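Local coordinates for enterobactin synthetase component F-related protein (Vibrio cholerae serotype O1, PDB 4OXI), which probably activates glycine with ATP, as an adenylation enzyme that binds glycyl-adenosine-5'-phosphate in a lipopolysaccharide-modification pathway related to nonribosomal peptide synthetases, at residues A[156-161]-A[169-174]; A[100-105]-A[112-117]. All blocks are in the same frame, centred on the assembly; numbering follows the deposited sequence.

Interaction 1. Residues A[156-161]-A[169-174]; sequences SRLSSL and LHIYAL
Leu158 and Leu161 of helix 155-164 pack on Ile171 of strand 170-173 and Leu169 just before it, the helix-to-second-strand half of a beta-alpha-beta unit begun by strand 147-149. The contact is wholly apolar and buried, and no hydrogen bond crosses it. Spacing on each side sets the pairing: residues three apart on the helix meet residues two apart in segment 169-174, so Leu158 meets Ile171 and Leu161 meets Leu169. The first pair approaches tip to tip, branch against branch, with Leu158 CD2 3.8 Å from Ile171 CG2 and Leu158 CD1 3.8 Å from Ile171 CD1. In the second pair the side chains cross at about a right angle. Phe191 of strand 190-193 touches both Leu158 and Ile171, and Ile148 touches Leu161 and Leu169.

Arg157 leaves the helix on another side, where its NH2 hydrogen-bonds to the carbonyl oxygens of Asn128 and Ala131, and Tyr172, on the opposite face of the strand, stacks on His192 and meets Trp92 edge-to-face. Leu161 carries its CG anti to the backbone N (chi1 180°), which takes the branch toward Leu169, and there Leu161 CD2 sits 3.9 Å from Leu169 CD1.

Interaction 2. Residues A[100-105]-A[112-117]; sequences VAILSV and SAIWAS
A single methyl group, CD1 of Ile102, bridges strand 99-102 to Ala113 and Ile114 of helix 108-119, the first half of a beta-alpha-beta unit completed by strand 123-126. Along the strand, Val100 leads: its CB is directed toward the helix, but Val100 CG1 stays 5.5 Å from Ala113 CB. Ala101 alternates to the other face of the sheet, as expected in a beta strand, and its backbone pairs with Ser147 and Met149. Ile102 then returns to the helix side. With CG1 anti to its carbonyl carbon (chi1 -55°) and the chain extended beyond (chi2 -168°), CD1 reaches into the helix surface. Ile102 CD1 lies 3.8 Å from Ala113 CB and 3.6 Å from Ile114 CG1, touching two consecutive helical residues at once; the Ile102 and Ile114 side chains cross at about a right angle. Ala113 presents only a methyl here, and the alpha carbons of Ile102 and Ala113 are 7.6 Å apart. Past the strand end, Ser104 OG hydrogen-bonds to Asp151 OD2. Helix 108-119 lies with Ile102 of the sheet against it and helices 268-279 (Ile273 and Phe274 on Ile114) and 78-95 (Trp92 on Ala116) also touching it; strand 99-102 runs between strands 123-126 and 147-149.

How the interactions relate
From the N terminus, strand 99-102 comes first and helix 108-119 folds back on it, so interaction 2 closes a short loop before strand 123-126. The chain then passes through helix 133-142 and strand 147-149 to helix 155-164 and strand 170-173, where interaction 1 closes a second loop. The two follow in series, neither nested nor crossed. Both rest on one parallel five-stranded sheet, but the crossovers step in opposite directions across it, which with the usual right-handed connection puts their helices on opposite faces. The segments also touch directly, Leu103 CD1 lying 3.6 Å from Arg157 NH1. Together they illustrate how crossovers stepping in opposite directions cover both sides of a sheet.

Interaction 1. Residues A[156-161]-A[169-174]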
ATOM      1  N   SER A 156      14.664 -18.821  -7.087  1.00 27.63           N
ATOM      2  CA  SER A 156      14.098 -19.373  -8.314  1.00 28.74           C
ATOM      3  C   SER A 156      13.511 -18.291  -9.230  1.00 30.43           C
ATOM      4  O   SER A 156      13.757 -18.303 -10.438  1.00 37.38           O
ATOM      5  CB  SER A 156      13.069 -20.464  -7.979  1.00 35.02           C
ATOM      6  OG  SER A 156      11.942 -20.376  -8.832  1.00 39.34           O
ATOM      7  N   ARG A 157      12.740 -17.348  -8.682  1.00 27.63           N
ATOM      8  CA  ARG A 157      12.231 -16.248  -9.507  1.00 25.47           C
ATOM      9  C   ARG A 157      13.366 -15.360  -9.993  1.00 27.66           C
ATOM     10  O   ARG A 157      13.334 -14.836 -11.115  1.00 27.23           O
ATOM     11  CB  ARG A 157      11.238 -15.384  -8.730  1.00 26.53           C
ATOM     12  CG  ARG A 157       9.882 -16.018  -8.509  1.00 27.17           C
ATOM     13  CD  ARG A 157       9.085 -15.156  -7.563  1.00 23.88           C
ATOM     14  NE  ARG A 157       8.585 -13.947  -8.214  1.00 25.08           N
ATOM     15  CZ  ARG A 157       8.357 -12.805  -7.581  1.00 24.09           C
ATOM     16  NH1 ARG A 157       8.633 -12.693  -6.281  1.00 21.29           N
ATOM     17  NH2 ARG A 157       7.856 -11.776  -8.244  1.00 21.79           N
ATOM     18  N   LEU A 158      14.362 -15.162  -9.135  1.00 25.62           N
ATOM     19  CA  LEU A 158      15.517 -14.356  -9.509  1.00 30.72           C
ATOM     20  C   LEU A 158      16.228 -14.979 -10.704  1.00 27.95           C
ATOM     21  O   LEU A 158      16.563 -14.287 -11.670  1.00 26.83           O
ATOM     22  CB  LEU A 158      16.493 -14.234  -8.340  1.00 27.97           C
ATOM     23  CG  LEU A 158      17.790 -13.540  -8.742  1.00 30.46           C
ATOM     24  CD1 LEU A 158      17.497 -12.094  -9.151  1.00 25.56           C
ATOM     25  CD2 LEU A 158      18.814 -13.603  -7.613  1.00 21.84           C
ATOM     26  N   SER A 159      16.447 -16.290 -10.643  1.00 26.20           N
ATOM     27  CA  SER A 159      17.116 -16.989 -11.744  1.00 29.91           C
ATOM     28  C   SER A 159      16.447 -16.766 -13.107  1.00 28.16           C
ATOM     29  O   SER A 159      17.142 -16.506 -14.089  1.00 29.05           O
ATOM     30  CB  SER A 159      17.255 -18.477 -11.447  1.00 33.04           C
ATOM     31  OG  SER A 159      17.838 -19.132 -12.553  1.00 44.02           O
ATOM     32  N   SER A 160      15.113 -16.833 -13.173  1.00 29.53           N
ATOM     33  CA  SER A 160      14.400 -16.540 -14.431  1.00 27.03           C
ATOM     34  C   SER A 160      14.663 -15.108 -14.903  1.00 31.56           C
ATOM     35  O   SER A 160      14.793 -14.851 -16.099  1.00 30.33           O
ATOM     36  CB  SER A 160      12.890 -16.740 -14.274  1.00 26.07           C
ATOM     37  OG  SER A 160      12.592 -17.968 -13.641  1.00 40.16           O
ATOM     38  N   LEU A 161      14.736 -14.171 -13.959  1.00 29.55           N
ATOM     39  CA  LEU A 161      15.021 -12.780 -14.302  1.00 31.68           C
ATOM     40  C   LEU A 161      16.428 -12.648 -14.849  1.00 28.18           C
ATOM     41  O   LEU A 161      16.648 -11.990 -15.852  1.00 27.67           O
ATOM     42  CB  LEU A 161      14.862 -11.861 -13.079  1.00 29.17           C
ATOM     43  CG  LEU A 161      15.152 -10.378 -13.346  1.00 31.29           C
ATOM     44  CD1 LEU A 161      14.176  -9.862 -14.377  1.00 25.18           C
ATOM     45  CD2 LEU A 161      15.075  -9.530 -12.064  1.00 22.07           C
ATOM     46  N   LEU A 169      22.757  -6.645 -13.459  1.00 27.54           N
ATOM     47  CA  LEU A 169      21.991  -6.351 -12.249  1.00 24.59           C
ATOM     48  C   LEU A 169      22.875  -6.570 -11.034  1.00 24.09           C
ATOM     49  O   LEU A 169      23.787  -7.394 -11.061  1.00 23.52           O
ATOM     50  CB  LEU A 169      20.749  -7.236 -12.147  1.00 24.44           C
ATOM     51  CG  LEU A 169      19.668  -6.998 -13.194  1.00 29.94           C
ATOM     52  CD1 LEU A 169      18.478  -7.916 -12.948  1.00 27.51           C
ATOM     53  CD2 LEU A 169      19.241  -5.536 -13.186  1.00 25.65           C
ATOM     54  N   HIS A 170      22.612  -5.815  -9.973  1.00 22.53           N
ATOM     55  CA  HIS A 170      23.344  -5.976  -8.727  1.00 23.83           C
ATOM     56  C   HIS A 170      22.430  -6.542  -7.649  1.00 24.17           C
ATOM     57  O   HIS A 170      21.448  -5.903  -7.232  1.00 23.41           O
ATOM     58  CB  HIS A 170      23.975  -4.650  -8.323  1.00 22.76           C
ATOM     59  CG  HIS A 170      25.054  -4.209  -9.262  1.00 26.95           C
ATOM     60  ND1 HIS A 170      26.393  -4.449  -9.022  1.00 23.86           N
ATOM     61  CD2 HIS A 170      24.991  -3.586 -10.466  1.00 22.10           C
ATOM     62  CE1 HIS A 170      27.107  -3.977 -10.030  1.00 24.36           C
ATOM     63  NE2 HIS A 170      26.281  -3.442 -10.912  1.00 26.18           N
ATOM     64  N   ILE A 171      22.751  -7.765  -7.237  1.00 23.72           N
ATOM     65  CA  ILE A 171      21.896  -8.565  -6.379  1.00 19.75           C
ATOM     66  C   ILE A 171      22.418  -8.518  -4.952  1.00 24.38           C
ATOM     67  O   ILE A 171      23.602  -8.780  -4.717  1.00 21.85           O
ATOM     68  CB  ILE A 171      21.907 -10.018  -6.847  1.00 23.45           C
ATOM     69  CG1 ILE A 171      21.622 -10.092  -8.346  1.00 19.87           C
ATOM     70  CG2 ILE A 171      20.915 -10.852  -6.055  1.00 21.46           C
ATOM     71  CD1 ILE A 171      20.286  -9.507  -8.748  1.00 25.26           C
ATOM     72  N   TYR A 172      21.546  -8.182  -3.997  1.00 20.90           N
ATOM     73  CA  TYR A 172      21.965  -8.088  -2.611  1.00 20.44           C
ATOM     74  C   TYR A 172      21.263  -9.131  -1.773  1.00 21.29           C
ATOM     75  O   TYR A 172      20.095  -9.430  -2.005  1.00 22.84           O
ATOM     76  CB  TYR A 172      21.702  -6.686  -2.055  1.00 21.37           C
ATOM     77  CG  TYR A 172      22.618  -5.656  -2.657  1.00 22.89           C
ATOM     78  CD1 TYR A 172      23.811  -5.310  -2.035  1.00 25.93           C
ATOM     79  CD2 TYR A 172      22.309  -5.047  -3.868  1.00 22.98           C
ATOM     80  CE1 TYR A 172      24.669  -4.377  -2.598  1.00 20.16           C
ATOM     81  CE2 TYR A 172      23.156  -4.115  -4.431  1.00 26.37           C
ATOM     82  CZ  TYR A 172      24.334  -3.791  -3.793  1.00 22.57           C
ATOM     83  OH  TYR A 172      25.174  -2.853  -4.360  1.00 24.95           O
ATOM     84  N   ALA A 173      21.969  -9.686  -0.796  1.00 22.80           N
ATOM     85  CA  ALA A 173      21.368 -10.658   0.112  1.00 22.53           C
ATOM     86  C   ALA A 173      22.116 -10.669   1.436  1.00 26.01           C
ATOM     87  O   ALA A 173      23.294 -10.320   1.485  1.00 29.19           O
ATOM     88  CB  ALA A 173      21.372 -12.042  -0.521  1.00 20.39           C
ATOM     89  N   LEU A 174      21.428 -11.051   2.511  1.00 26.65           N
ATOM     90  CA  LEU A 174      22.079 -11.231   3.807  1.00 29.49           C
ATOM     91  C   LEU A 174      22.965 -12.494   3.760  1.00 29.28           C
ATOM     92  O   LEU A 174      22.787 -13.335   2.877  1.00 29.04           O
ATOM     93  CB  LEU A 174      21.020 -11.315   4.910  1.00 30.79           C
ATOM     94  CG  LEU A 174      20.123 -10.076   5.022  1.00 31.98           C
ATOM     95  CD1 LEU A 174      18.935 -10.349   5.931  1.00 27.32           C
ATOM     96  CD2 LEU A 174      20.915  -8.868   5.511  1.00 25.99           C
TER

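Interaction 2. Residues A[100-105]-A[112-117]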
ATOM      1  N   VAL A 100      16.604   0.841  -4.750  1.00 20.63           N
ATOM      2  CA  VAL A 100      16.717  -0.602  -4.589  1.00 20.98           C
ATOM      3  C   VAL A 100      15.358  -1.246  -4.740  1.00 17.18           C
ATOM      4  O   VAL A 100      14.394  -0.850  -4.082  1.00 18.54           O
ATOM      5  CB  VAL A 100      17.276  -0.981  -3.207  1.00 22.28           C
ATOM      6  CG1 VAL A 100      17.404  -2.504  -3.087  1.00 23.67           C
ATOM      7  CG2 VAL A 100      18.619  -0.353  -3.007  1.00 27.58           C
ATOM      8  N   ALA A 101      15.272  -2.246  -5.603  1.00 20.01           N
ATOM      9  CA  ALA A 101      14.036  -3.006  -5.729  1.00 18.46           C
ATOM     10  C   ALA A 101      14.059  -4.166  -4.746  1.00 20.87           C
ATOM     11  O   ALA A 101      15.106  -4.754  -4.481  1.00 23.51           O
ATOM     12  CB  ALA A 101      13.854  -3.505  -7.132  1.00 18.82           C
ATOM     13  N   ILE A 102      12.907  -4.486  -4.185  1.00 18.01           N
ATOM     14  CA  ILE A 102      12.860  -5.508  -3.152  1.00 21.38           C
ATOM     15  C   ILE A 102      12.002  -6.683  -3.586  1.00 19.92           C
ATOM     16  O   ILE A 102      10.786  -6.552  -3.690  1.00 20.45           O
ATOM     17  CB  ILE A 102      12.336  -4.929  -1.826  1.00 21.85           C
ATOM     18  CG1 ILE A 102      13.190  -3.715  -1.420  1.00 19.47           C
ATOM     19  CG2 ILE A 102      12.348  -6.004  -0.737  1.00 18.37           C
ATOM     20  CD1 ILE A 102      12.955  -3.251  -0.015  1.00 25.37           C
ATOM     21  N   LEU A 103      12.648  -7.816  -3.858  1.00 18.78           N
ATOM     22  CA  LEU A 103      11.973  -9.009  -4.371  1.00 22.50           C
ATOM     23  C   LEU A 103      11.510  -9.880  -3.199  1.00 23.19           C
ATOM     24  O   LEU A 103      10.488 -10.571  -3.262  1.00 23.21           O
ATOM     25  CB  LEU A 103      12.933  -9.808  -5.271  1.00 21.65           C
ATOM     26  CG  LEU A 103      12.391 -11.015  -6.054  1.00 24.18           C
ATOM     27  CD1 LEU A 103      11.441 -10.570  -7.157  1.00 19.40           C
ATOM     28  CD2 LEU A 103      13.546 -11.830  -6.641  1.00 23.80           C
ATOM     29  N   SER A 104      12.285  -9.843  -2.128  1.00 21.32           N
ATOM     30  CA  SER A 104      11.943 -10.541  -0.897  1.00 20.30           C
ATOM     31  C   SER A 104      10.583 -10.076  -0.390  1.00 25.64           C
ATOM     32  O   SER A 104      10.268  -8.881  -0.470  1.00 25.75           O
ATOM     33  CB  SER A 104      13.012 -10.241   0.149  1.00 23.05           C
ATOM     34  OG  SER A 104      12.557 -10.632   1.432  1.00 32.61           O
ATOM     35  N   VAL A 105       9.775 -11.006   0.117  1.00 22.28           N
ATOM     36  CA  VAL A 105       8.487 -10.663   0.721  1.00 24.08           C
ATOM     37  C   VAL A 105       8.246 -11.412   2.035  1.00 23.95           C
ATOM     38  O   VAL A 105       8.648 -12.564   2.170  1.00 22.53           O
ATOM     39  CB  VAL A 105       7.304 -10.938  -0.245  1.00 27.10           C
ATOM     40  CG1 VAL A 105       7.375 -10.002  -1.443  1.00 23.52           C
ATOM     41  CG2 VAL A 105       7.297 -12.401  -0.693  1.00 27.13           C
ATOM     42  N   SER A 112      14.628  -5.563   6.596  1.00 18.66           N
ATOM     43  CA  SER A 112      16.001  -5.084   6.724  1.00 19.58           C
ATOM     44  C   SER A 112      16.302  -4.033   5.660  1.00 21.06           C
ATOM     45  O   SER A 112      16.863  -2.992   5.953  1.00 19.01           O
ATOM     46  CB  SER A 112      16.973  -6.256   6.509  1.00 19.27           C
ATOM     47  OG  SER A 112      17.060  -7.063   7.665  1.00 32.64           O
ATOM     48  N   ALA A 113      15.957  -4.343   4.411  1.00 19.19           N
ATOM     49  CA  ALA A 113      16.243  -3.451   3.286  1.00 19.21           C
ATOM     50  C   ALA A 113      15.419  -2.184   3.344  1.00 17.72           C
ATOM     51  O   ALA A 113      15.902  -1.118   2.971  1.00 20.26           O
ATOM     52  CB  ALA A 113      16.020  -4.170   1.952  1.00 17.78           C
ATOM     53  N   ILE A 114      14.176  -2.287   3.811  1.00 19.03           N
ATOM     54  CA  ILE A 114      13.328  -1.098   3.936  1.00 17.50           C
ATOM     55  C   ILE A 114      13.847  -0.134   5.020  1.00 19.53           C
ATOM     56  O   ILE A 114      13.917   1.076   4.792  1.00 16.40           O
ATOM     57  CB  ILE A 114      11.859  -1.467   4.184  1.00 19.19           C
ATOM     58  CG1 ILE A 114      11.272  -2.144   2.943  1.00 15.42           C
ATOM     59  CG2 ILE A 114      11.051  -0.212   4.498  1.00 15.00           C
ATOM     60  CD1 ILE A 114       9.858  -2.645   3.109  1.00 15.93           C
ATOM     61  N   TRP A 115      14.245  -0.669   6.173  1.00 18.20           N
ATOM     62  CA  TRP A 115      14.893   0.148   7.195  1.00 20.54           C
ATOM     63  C   TRP A 115      16.193   0.737   6.646  1.00 21.54           C
ATOM     64  O   TRP A 115      16.505   1.891   6.892  1.00 21.28           O
ATOM     65  CB  TRP A 115      15.275  -0.702   8.396  1.00 17.91           C
ATOM     66  CG  TRP A 115      14.213  -0.992   9.353  1.00 22.71           C
ATOM     67  CD1 TRP A 115      12.911  -1.298   9.084  1.00 22.45           C
ATOM     68  CD2 TRP A 115      14.359  -1.050  10.777  1.00 24.59           C
ATOM     69  NE1 TRP A 115      12.229  -1.538  10.265  1.00 23.77           N
ATOM     70  CE2 TRP A 115      13.100  -1.392  11.316  1.00 22.66           C
ATOM     71  CE3 TRP A 115      15.433  -0.850  11.648  1.00 25.14           C
ATOM     72  CZ2 TRP A 115      12.888  -1.537  12.689  1.00 22.25           C
ATOM     73  CZ3 TRP A 115      15.215  -0.973  13.021  1.00 24.73           C
ATOM     74  CH2 TRP A 115      13.955  -1.320  13.524  1.00 22.29           C
ATOM     75  N   ALA A 116      16.955  -0.078   5.923  1.00 19.10           N
ATOM     76  CA  ALA A 116      18.228   0.360   5.361  1.00 19.50           C
ATOM     77  C   ALA A 116      17.998   1.508   4.403  1.00 22.84           C
ATOM     78  O   ALA A 116      18.757   2.473   4.375  1.00 23.06           O
ATOM     79  CB  ALA A 116      18.922  -0.806   4.619  1.00 17.34           C
ATOM     80  N   SER A 117      16.955   1.392   3.590  1.00 21.65           N
ATOM     81  CA  SER A 117      16.678   2.439   2.620  1.00 21.07           C
ATOM     82  C   SER A 117      16.238   3.714   3.318  1.00 21.77           C
ATOM     83  O   SER A 117      16.677   4.818   2.957  1.00 21.13           O
ATOM     84  CB  SER A 117      15.610   1.991   1.623  1.00 21.38           C
ATOM     85  OG  SER A 117      15.181   3.113   0.873  1.00 22.69           O
TER